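Local coordinates for polyhedrin (Operophtera brumata cypovirus 19, PDB 5A99), which forms the crystalline lattice of viral polyhedra, the insect virus occlusion bodies that probably protect embedded cypovirus particles outside the host, at residues Phe126-Tyr131 / Pro183-Ala188. Sequence-based numbering, arbitrary orientation.
Sequences FRVNKY and PVISFA
With CG anti to the backbone N (chi1 -179°), the ring of F126 swings across strand 184-188, where CE1 meets I185 CG2 at 3.9 Å and CD1 meets F187 CB at 3.8 Å. On the same face V128 lies alongside P183 and I185, one methyl to each; CG1 is pressed to within 3.5 Å of P183 CB. F113 of the neighbouring sheet stacks on F126 and also meets the ring of F187, so this face belongs to the apolar interior between the two sheets. The strands run antiparallel, R127 and S186 forming a hydrogen-bonded pair (R127 N to S186 O 2.9 Å, S186 N to R127 O 3.0 Å); at the next such pair V184 N binds N129 O, whereas the return bond from N129 N to V184 O is weak. On the face of R127 and S186, R127 bends at chi3 (63°), and a water at the edge of its guanidinium, in plane, accepts from NE at 3.0 Å and donates to R127 O and S186 OG. R127 NH1 bonds Y32 OH, NH2 makes a salt bridge to D214, and S186 OG bonds D214 O, all of the second subunit. The pair thus turns apolar groups into its own subunit and a water-braced arginine and serine to the neighbour.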
loop_
_atom_site.group_PDB
_atom_site.type_symbol
_atom_site.label_atom_id
_atom_site.label_comp_id
_atom_site.label_asym_id
_atom_site.label_seq_id
_atom_site.Cartn_x
_atom_site.Cartn_y
_atom_site.Cartn_z
ATOM N N PHE A 126 6.654 1.433 17.492
ATOM C CA PHE A 126 5.210 1.322 17.592
ATOM C C PHE A 126 4.666 2.658 18.098
ATOM O O PHE A 126 5.092 3.145 19.140
ATOM C CB PHE A 126 4.857 0.168 18.548
ATOM C CG PHE A 126 3.389 -0.056 18.719
ATOM C CD1 PHE A 126 2.677 -0.834 17.817
ATOM C CD2 PHE A 126 2.716 0.510 19.789
ATOM C CE1 PHE A 126 1.321 -1.027 17.981
ATOM C CE2 PHE A 126 1.356 0.322 19.956
ATOM C CZ PHE A 126 0.659 -0.447 19.060
ATOM N N ARG A 127 3.742 3.256 17.347
ATOM C CA ARG A 127 3.250 4.593 17.673
ATOM C C ARG A 127 1.764 4.695 17.416
ATOM O O ARG A 127 1.305 4.515 16.283
ATOM C CB ARG A 127 3.986 5.658 16.840
ATOM C CG ARG A 127 3.626 7.118 17.197
ATOM C CD ARG A 127 4.274 8.074 16.239
ATOM N NE ARG A 127 3.770 7.844 14.885
ATOM C CZ ARG A 127 4.358 8.268 13.775
ATOM N NH1 ARG A 127 5.490 8.950 13.836
ATOM N NH2 ARG A 127 3.808 8.010 12.594
ATOM N N VAL A 128 1.012 4.973 18.474
ATOM C CA VAL A 128 -0.408 5.252 18.347
ATOM C C VAL A 128 -0.571 6.761 18.271
ATOM O O VAL A 128 -0.428 7.457 19.272
ATOM C CB VAL A 128 -1.212 4.705 19.551
ATOM C CG1 VAL A 128 -2.707 4.921 19.339
ATOM C CG2 VAL A 128 -0.925 3.237 19.767
ATOM N N ASN A 129 -0.818 7.274 17.074
ATOM C CA ASN A 129 -1.173 8.677 16.929
ATOM C C ASN A 129 -2.641 8.902 17.277
ATOM O O ASN A 129 -3.424 7.953 17.376
ATOM C CB ASN A 129 -0.926 9.153 15.501
ATOM C CG ASN A 129 0.499 9.624 15.276
ATOM O OD1 ASN A 129 1.295 9.718 16.208
ATOM N ND2 ASN A 129 0.820 9.939 14.026
ATOM N N LYS A 130 -3.000 10.162 17.478
ATOM C CA LYS A 130 -4.394 10.570 17.524
ATOM C C LYS A 130 -5.003 10.387 16.136
ATOM O O LYS A 130 -4.287 10.180 15.154
ATOM C CB LYS A 130 -4.492 12.052 17.872
ATOM C CG LYS A 130 -3.903 12.468 19.213
ATOM C CD LYS A 130 -4.114 13.967 19.409
ATOM C CE LYS A 130 -3.778 14.433 20.819
ATOM N NZ LYS A 130 -4.952 14.357 21.754
ATOM N N TYR A 131 -6.323 10.509 16.050
ATOM C CA TYR A 131 -7.011 10.467 14.765
ATOM C C TYR A 131 -6.383 11.443 13.762
ATOM O O TYR A 131 -6.257 11.130 12.577
ATOM C CB TYR A 131 -8.495 10.804 14.958
ATOM C CG TYR A 131 -9.367 10.584 13.736
ATOM C CD1 TYR A 131 -9.371 11.493 12.675
ATOM C CD2 TYR A 131 -10.205 9.479 13.652
ATOM C CE1 TYR A 131 -10.187 11.295 11.560
ATOM C CE2 TYR A 131 -11.018 9.279 12.557
ATOM C CZ TYR A 131 -11.002 10.177 11.508
ATOM O OH TYR A 131 -11.818 9.944 10.422
ATOM N N PRO A 183 -7.528 5.882 17.832
ATOM C CA PRO A 183 -6.151 5.625 17.405
ATOM C C PRO A 183 -5.917 5.575 15.903
ATOM O O PRO A 183 -6.793 5.190 15.118
ATOM C CB PRO A 183 -5.864 4.243 18.008
ATOM C CG PRO A 183 -7.178 3.554 17.955
ATOM C CD PRO A 183 -8.221 4.642 18.216
ATOM N N VAL A 184 -4.720 6.019 15.533
ATOM C CA VAL A 184 -4.096 5.716 14.251
ATOM C C VAL A 184 -2.842 4.944 14.661
ATOM O O VAL A 184 -2.196 5.295 15.646
ATOM C CB VAL A 184 -3.704 6.986 13.488
ATOM C CG1 VAL A 184 -2.672 6.668 12.413
ATOM C CG2 VAL A 184 -4.946 7.676 12.873
ATOM N N ILE A 185 -2.502 3.881 13.955
ATOM C CA ILE A 185 -1.402 3.047 14.414
ATOM C C ILE A 185 -0.347 2.789 13.347
ATOM O O ILE A 185 -0.661 2.351 12.236
ATOM C CB ILE A 185 -1.919 1.719 14.974
ATOM C CG1 ILE A 185 -2.686 1.956 16.282
ATOM C CG2 ILE A 185 -0.777 0.766 15.246
ATOM C CD1 ILE A 185 -3.472 0.757 16.730
ATOM N N SER A 186 0.902 3.087 13.707
ATOM C CA SER A 186 2.073 2.839 12.868
ATOM C C SER A 186 3.069 1.915 13.597
ATOM O O SER A 186 3.275 2.047 14.803
ATOM C CB SER A 186 2.765 4.162 12.507
ATOM O OG SER A 186 1.826 5.086 11.982
ATOM N N PHE A 187 3.669 0.971 12.874
ATOM C CA PHE A 187 4.755 0.180 13.441
ATOM C C PHE A 187 5.750 -0.309 12.384
ATOM O O PHE A 187 5.506 -0.234 11.177
ATOM C CB PHE A 187 4.217 -0.976 14.299
ATOM C CG PHE A 187 3.372 -1.957 13.548
ATOM C CD1 PHE A 187 3.952 -2.903 12.723
ATOM C CD2 PHE A 187 1.996 -1.947 13.683
ATOM C CE1 PHE A 187 3.178 -3.819 12.031
ATOM C CE2 PHE A 187 1.214 -2.863 13.004
ATOM C CZ PHE A 187 1.806 -3.796 12.169
ATOM N N ALA A 188 6.901 -0.749 12.864
ATOM C CA ALA A 188 7.948 -1.256 12.000
ATOM C C ALA A 188 8.804 -2.221 12.776
ATOM O O ALA A 188 8.937 -2.126 13.999
ATOM C CB ALA A 188 8.798 -0.140 11.477
HETATM O O HOH W 1 1.150 6.575 14.335
#